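Local structure of NAD-dependent protein deacylase 2 (1S7G) at residues A24-E29 against N79-A84; K182-F187 against A209-I214. The protein removes acetyl groups from lysine side chains of proteins such as the chromatin protein Alba, consuming NAD and releasing nicotinamide. All blocks are in the same frame, centred on the assembly; numbering follows the deposited sequence.

Interaction 1: residues A24-E29 against N79-A84; sequences AGISAE and NPAHYA. With NAD (nicotinamide-adenine-dinucleotide), chain L.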
loop_
_atom_site.group_PDB
_atom_site.type_symbol
_atom_site.label_atom_id
_atom_site.label_comp_id
_atom_site.label_asym_id
_atom_site.label_seq_id
_atom_site.Cartn_x
_atom_site.Cartn_y
_atom_site.Cartn_z
ATOM N N ALA A 24 2.327 6.885 -17.589
ATOM C CA ALA A 24 3.413 7.106 -18.542
ATOM C C ALA A 24 3.836 8.559 -18.686
ATOM O O ALA A 24 4.984 8.845 -19.034
ATOM C CB ALA A 24 3.022 6.558 -19.906
ATOM N N GLY A 25 2.912 9.476 -18.430
ATOM C CA GLY A 25 3.233 10.883 -18.559
ATOM C C GLY A 25 4.290 11.401 -17.600
ATOM O O GLY A 25 4.914 12.422 -17.877
ATOM N N ILE A 26 4.513 10.727 -16.476
ATOM C CA ILE A 26 5.516 11.225 -15.540
ATOM C C ILE A 26 6.931 10.926 -15.995
ATOM O O ILE A 26 7.881 11.573 -15.545
ATOM C CB ILE A 26 5.358 10.647 -14.123
ATOM C CG1 ILE A 26 6.224 11.461 -13.153
ATOM C CG2 ILE A 26 5.805 9.185 -14.088
ATOM C CD1 ILE A 26 6.134 11.033 -11.717
ATOM N N SER A 27 7.073 9.942 -16.877
ATOM C CA SER A 27 8.386 9.551 -17.382
ATOM C C SER A 27 8.661 10.111 -18.775
ATOM O O SER A 27 9.669 9.780 -19.399
ATOM C CB SER A 27 8.508 8.022 -17.404
ATOM O OG SER A 27 8.429 7.483 -16.092
ATOM N N ALA A 28 7.761 10.958 -19.261
ATOM C CA ALA A 28 7.925 11.559 -20.578
ATOM C C ALA A 28 9.158 12.459 -20.604
ATOM O O ALA A 28 9.822 12.584 -21.633
ATOM C CB ALA A 28 6.682 12.363 -20.945
ATOM N N GLU A 29 9.458 13.081 -19.465
ATOM C CA GLU A 29 10.611 13.972 -19.355
ATOM C C GLU A 29 11.902 13.231 -19.024
ATOM O O GLU A 29 12.929 13.853 -18.757
ATOM C CB GLU A 29 10.344 15.058 -18.309
ATOM C CG GLU A 29 9.269 16.049 -18.736
ATOM C CD GLU A 29 8.821 16.951 -17.604
ATOM O OE1 GLU A 29 9.656 17.738 -17.103
ATOM O OE2 GLU A 29 7.634 16.868 -17.213
ATOM N N ASN A 79 13.511 11.718 -13.578
ATOM C CA ASN A 79 13.556 13.145 -13.838
ATOM C C ASN A 79 13.112 13.888 -12.581
ATOM O O ASN A 79 12.808 13.261 -11.562
ATOM C CB ASN A 79 12.668 13.489 -15.045
ATOM C CG ASN A 79 11.207 13.195 -14.803
ATOM O OD1 ASN A 79 10.599 13.719 -13.867
ATOM N ND2 ASN A 79 10.631 12.361 -15.652
ATOM N N PRO A 80 13.092 15.231 -12.625
ATOM C CA PRO A 80 12.684 16.037 -11.466
ATOM C C PRO A 80 11.362 15.608 -10.823
ATOM O O PRO A 80 11.203 15.696 -9.607
ATOM C CB PRO A 80 12.618 17.450 -12.043
ATOM C CG PRO A 80 13.725 17.430 -13.044
ATOM C CD PRO A 80 13.510 16.104 -13.738
ATOM N N ALA A 81 10.412 15.157 -11.635
ATOM C CA ALA A 81 9.128 14.722 -11.095
ATOM C C ALA A 81 9.332 13.545 -10.133
ATOM O O ALA A 81 8.816 13.556 -9.013
ATOM C CB ALA A 81 8.179 14.338 -12.237
ATOM N N HIS A 82 10.089 12.539 -10.567
ATOM C CA HIS A 82 10.372 11.365 -9.738
ATOM C C HIS A 82 11.056 11.748 -8.433
ATOM O O HIS A 82 10.754 11.196 -7.379
ATOM C CB HIS A 82 11.287 10.384 -10.469
ATOM C CG HIS A 82 10.669 9.750 -11.677
ATOM N ND1 HIS A 82 10.905 10.200 -12.958
ATOM C CD2 HIS A 82 9.843 8.683 -11.798
ATOM C CE1 HIS A 82 10.256 9.435 -13.817
ATOM N NE2 HIS A 82 9.604 8.508 -13.139
ATOM N N TYR A 83 11.993 12.684 -8.512
ATOM C CA TYR A 83 12.725 13.111 -7.331
ATOM C C TYR A 83 11.826 13.882 -6.381
ATOM O O TYR A 83 11.894 13.690 -5.172
ATOM C CB TYR A 83 13.952 13.949 -7.734
ATOM C CG TYR A 83 15.055 13.105 -8.336
ATOM C CD1 TYR A 83 15.459 13.284 -9.661
ATOM C CD2 TYR A 83 15.658 12.078 -7.597
ATOM C CE1 TYR A 83 16.430 12.460 -10.241
ATOM C CE2 TYR A 83 16.629 11.248 -8.165
ATOM C CZ TYR A 83 17.010 11.442 -9.489
ATOM O OH TYR A 83 17.952 10.611 -10.068
ATOM N N ALA A 84 10.974 14.739 -6.934
ATOM C CA ALA A 84 10.054 15.526 -6.123
ATOM C C ALA A 84 9.176 14.608 -5.281
ATOM O O ALA A 84 8.915 14.883 -4.107
ATOM C CB ALA A 84 9.188 16.396 -7.020
HETATM P PA NAD L . -1.518 7.341 -20.994
HETATM O O1A NAD L . -2.873 6.993 -21.190
HETATM O O2A NAD L . -0.709 7.246 -22.188
HETATM O O5B NAD L . -1.560 8.739 -20.314
HETATM C C5B NAD L . -0.399 9.603 -19.966
HETATM C C4B NAD L . -0.976 10.992 -19.650
HETATM O O4B NAD L . 0.147 11.837 -19.285
HETATM C C3B NAD L . -1.715 11.738 -20.855
HETATM O O3B NAD L . -3.061 11.993 -20.362
HETATM C C2B NAD L . -0.935 13.013 -21.163
HETATM O O2B NAD L . -1.616 14.194 -21.464
HETATM C C1B NAD L . -0.010 13.120 -19.899
HETATM N N9A NAD L . 1.374 13.609 -20.159
HETATM C C8A NAD L . 2.264 13.550 -21.228
HETATM N N7A NAD L . 3.420 14.143 -20.970
HETATM C C5A NAD L . 3.390 14.634 -19.715
HETATM C C6A NAD L . 4.346 15.408 -18.753
HETATM N N6A NAD L . 5.515 15.776 -19.050
HETATM N N1A NAD L . 3.867 15.717 -17.440
HETATM C C2A NAD L . 2.579 15.405 -16.931
HETATM N N3A NAD L . 1.649 14.680 -17.807
HETATM C C4A NAD L . 2.086 14.309 -19.172
HETATM O O3 NAD L . -0.843 6.504 -19.892
HETATM P PN NAD L . -1.358 5.856 -18.594
HETATM O O1N NAD L . -2.290 6.754 -18.017
HETATM O O2N NAD L . -0.121 5.504 -17.855
HETATM O O5D NAD L . -2.224 4.538 -19.174
HETATM C C5D NAD L . -1.471 3.470 -19.812
HETATM C C4D NAD L . -2.182 2.158 -20.019
HETATM O O4D NAD L . -3.635 2.277 -20.402
HETATM C C3D NAD L . -1.507 1.311 -21.159
HETATM O O3D NAD L . -1.365 -0.102 -20.754
HETATM C C2D NAD L . -2.436 1.550 -22.460
HETATM O O2D NAD L . -2.424 0.488 -23.446
HETATM C C1D NAD L . -3.882 1.877 -21.829
HETATM N N1N NAD L . -4.647 2.994 -22.546
HETATM C C2N NAD L . -5.751 2.535 -23.479
HETATM C C3N NAD L . -6.574 3.491 -24.170
HETATM C C7N NAD L . -7.674 3.076 -25.155
HETATM O O7N NAD L . -8.499 3.979 -25.615
HETATM N N7N NAD L . -7.708 1.768 -25.568
HETATM C C4N NAD L . -6.306 5.051 -23.937
HETATM C C5N NAD L . -5.174 5.531 -22.999
HETATM C C6N NAD L . -4.360 4.480 -22.316
#
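N79 ND2 is gripped by the backbone carbonyl I26 O at 2.9 Å and, outside the two segments, by the S30 hydroxyl. The bond to I26 O is nearly straight (173° at the hydrogen) and lies in the amide plane of N79. The other end of the same amide, OD1, takes the A81 N-H at 2.7 Å as helix N-cap, while H82 ND1 receives N79 N at 3.1 Å, completing a capping box. With CG between its backbone N and carbonyl carbon (chi1 64°), the N79 amide can serve both helix and loop. A leucine here would probably leave I26 O without this donor and the first helical turn without its side-chain cap. I26 CG1 meets A81 CB at 3.6 Å and CD1 lies over one face of the H82 imidazole. At that ring's edge, NE2 bonds weakly to S27 OG, whose stronger partner is D103. The same loop binds NAD: A24 N donates to phosphate oxygen O2N at 2.8 Å, and E29 OE2 accepts from adenine N6A at 3.0 Å and also from G236 N. The loop follows strand 18-22 and abuts the start of helix 80-90, with helices 105-108 and 235-250 packing on the contact.

Interaction 2: residues K182-F187 against A209-I214; sequences KHCDAF and AGAKMI. With ZN (zinc ion), chain G.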
loop_
_atom_site.group_PDB
_atom_site.type_symbol
_atom_site.label_atom_id
_atom_site.label_comp_id
_atom_site.label_asym_id
_atom_site.label_seq_id
_atom_site.Cartn_x
_atom_site.Cartn_y
_atom_site.Cartn_z
ATOM N N LYS A 182 -8.229 3.883 -0.167
ATOM C CA LYS A 182 -9.302 3.981 0.820
ATOM C C LYS A 182 -8.943 4.627 2.150
ATOM O O LYS A 182 -9.830 5.102 2.862
ATOM C CB LYS A 182 -9.906 2.597 1.096
ATOM C CG LYS A 182 -10.826 2.093 0.000
ATOM C CD LYS A 182 -11.551 0.825 0.439
ATOM C CE LYS A 182 -12.514 0.325 -0.633
ATOM N NZ LYS A 182 -13.158 -0.957 -0.238
ATOM N N HIS A 183 -7.664 4.650 2.505
ATOM C CA HIS A 183 -7.303 5.250 3.780
ATOM C C HIS A 183 -6.336 6.425 3.684
ATOM O O HIS A 183 -5.878 6.926 4.701
ATOM C CB HIS A 183 -6.759 4.176 4.738
ATOM C CG HIS A 183 -5.386 3.685 4.397
ATOM N ND1 HIS A 183 -5.067 2.344 4.359
ATOM C CD2 HIS A 183 -4.237 4.351 4.132
ATOM C CE1 HIS A 183 -3.783 2.207 4.087
ATOM N NE2 HIS A 183 -3.256 3.410 3.947
ATOM N N CYS A 184 -6.024 6.874 2.472
ATOM C CA CYS A 184 -5.127 8.015 2.329
ATOM C C CYS A 184 -5.917 9.291 2.643
ATOM O O CYS A 184 -7.150 9.284 2.603
ATOM C CB CYS A 184 -4.563 8.095 0.902
ATOM S SG CYS A 184 -5.771 8.485 -0.414
ATOM N N ASP A 185 -5.222 10.380 2.965
ATOM C CA ASP A 185 -5.914 11.629 3.251
ATOM C C ASP A 185 -5.731 12.595 2.085
ATOM O O ASP A 185 -6.405 13.616 1.994
ATOM C CB ASP A 185 -5.439 12.229 4.587
ATOM C CG ASP A 185 -3.955 12.539 4.614
ATOM O OD1 ASP A 185 -3.175 11.832 3.952
ATOM O OD2 ASP A 185 -3.564 13.488 5.327
ATOM N N ALA A 186 -4.835 12.230 1.173
ATOM C CA ALA A 186 -4.561 13.016 -0.023
ATOM C C ALA A 186 -4.201 12.042 -1.148
ATOM O O ALA A 186 -3.374 11.144 -0.964
ATOM C CB ALA A 186 -3.414 13.975 0.228
ATOM N N PHE A 187 -4.817 12.217 -2.311
ATOM C CA PHE A 187 -4.561 11.342 -3.453
ATOM C C PHE A 187 -4.200 12.206 -4.663
ATOM O O PHE A 187 -5.034 12.961 -5.158
ATOM C CB PHE A 187 -5.814 10.500 -3.754
ATOM C CG PHE A 187 -5.603 9.427 -4.800
ATOM C CD1 PHE A 187 -5.174 8.154 -4.437
ATOM C CD2 PHE A 187 -5.843 9.692 -6.149
ATOM C CE1 PHE A 187 -4.986 7.156 -5.398
ATOM C CE2 PHE A 187 -5.658 8.699 -7.127
ATOM C CZ PHE A 187 -5.229 7.429 -6.750
ATOM N N ALA A 209 -13.789 7.780 -0.312
ATOM C CA ALA A 209 -13.226 7.612 1.024
ATOM C C ALA A 209 -12.958 8.946 1.718
ATOM O O ALA A 209 -12.640 8.973 2.902
ATOM C CB ALA A 209 -11.939 6.796 0.953
ATOM N N GLY A 210 -13.061 10.047 0.979
ATOM C CA GLY A 210 -12.858 11.356 1.578
ATOM C C GLY A 210 -11.509 12.040 1.438
ATOM O O GLY A 210 -11.284 13.088 2.046
ATOM N N ALA A 211 -10.606 11.477 0.648
ATOM C CA ALA A 211 -9.293 12.085 0.467
ATOM C C ALA A 211 -9.359 13.339 -0.410
ATOM O O ALA A 211 -10.274 13.495 -1.224
ATOM C CB ALA A 211 -8.339 11.077 -0.158
ATOM N N LYS A 212 -8.396 14.239 -0.228
ATOM C CA LYS A 212 -8.328 15.443 -1.044
ATOM C C LYS A 212 -7.760 14.953 -2.376
ATOM O O LYS A 212 -6.907 14.067 -2.397
ATOM C CB LYS A 212 -7.386 16.469 -0.414
ATOM C CG LYS A 212 -7.792 16.931 0.975
ATOM C CD LYS A 212 -9.046 17.785 0.940
ATOM C CE LYS A 212 -9.425 18.257 2.341
ATOM N NZ LYS A 212 -10.712 19.008 2.351
ATOM N N MET A 213 -8.205 15.532 -3.484
ATOM C CA MET A 213 -7.750 15.068 -4.787
ATOM C C MET A 213 -6.983 16.096 -5.602
ATOM O O MET A 213 -7.456 17.212 -5.817
ATOM C CB MET A 213 -8.956 14.603 -5.597
ATOM C CG MET A 213 -9.949 13.768 -4.820
ATOM S SD MET A 213 -9.348 12.105 -4.564
ATOM C CE MET A 213 -9.065 11.580 -6.244
ATOM N N ILE A 214 -5.812 15.697 -6.087
ATOM C CA ILE A 214 -4.976 16.570 -6.898
ATOM C C ILE A 214 -4.577 15.845 -8.183
ATOM O O ILE A 214 -4.303 14.648 -8.162
ATOM C CB ILE A 214 -3.674 16.911 -6.169
ATOM C CG1 ILE A 214 -3.978 17.542 -4.814
ATOM C CG2 ILE A 214 -2.810 17.800 -7.045
ATOM C CD1 ILE A 214 -2.761 17.637 -3.920
HETATM ZN ZN ZN G . -1.145 3.736 3.349
#
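F187 N donates to K212 O at 2.8 Å, one of three backbone bonds that join neighbouring parallel strands of the Rossmann-type sheet; the connection between them is a right-handed beta-alpha-beta crossover through helix 202-209. K212 N reaches D185 O at 3.0 Å, and I214 N reaches F187 O at 3.0 Å. Together they set A186 beside K212 and F187 beside M213.

The tight part rests on apolar groups. A209 CB sits 3.3 Å from K182 O, and A211 CB fills the turn into the strand, 3.7 Å from C184 SG and also against the C184 carbonyl. On the sheet face shared by F187 and M213, the aromatic chain leaves with CG anti to the backbone N (chi1 -172°), while M213 bends at both chi2 and chi3, bringing its methyl CE obliquely to F187 CD2 at 3.7 Å. P203 and A206 of the crossover helix also pack on F187, and F21 of strand 18-22 touches it.

The looser side is at exposed K212 and partly exposed D185, although I11 of helix 3-13 touches K212 and I214. K212 brings CB and CG near D185 O before its chain leads away. D185 instead turns its carboxylate from this contact to K16 N. G210, at phi 98°, ends helix 202-209 in a Schellman motif. At the subunit boundary, K182 NZ makes salt bridges with E48 and D46 of a neighbouring subunit.

H183 takes no part in the packing between the segments, but it binds a zinc ion together with H17 and E180 of its own chain and H130 of another subunit; this is separate from the four-cysteine zinc site. Its NE2 lies 2.2 Å from the metal, and E179 accepts from ND1 on the other side of the imidazole.

In the fold
Both contacts are largely buried, but they lie about 22 Å apart between centres, their nearest atoms being about 12 Å apart. Interaction 1 lies nearer the centre of the chain, at the NAD site, and joins a loop to a helix start through an asparagine amide bond and apolar packing, with a weak histidine-serine bond beside them. Interaction 2 is farther out, where regular backbone bonds pair adjacent strands and apolar groups pack between sheet and crossover helix; the end of helix 171-183 reaches another subunit and a zinc ion. The elements differ, yet one sheet relates them: strand 18-22, which leads into the loop of interaction 1, lies next to strand 186-190 of interaction 2.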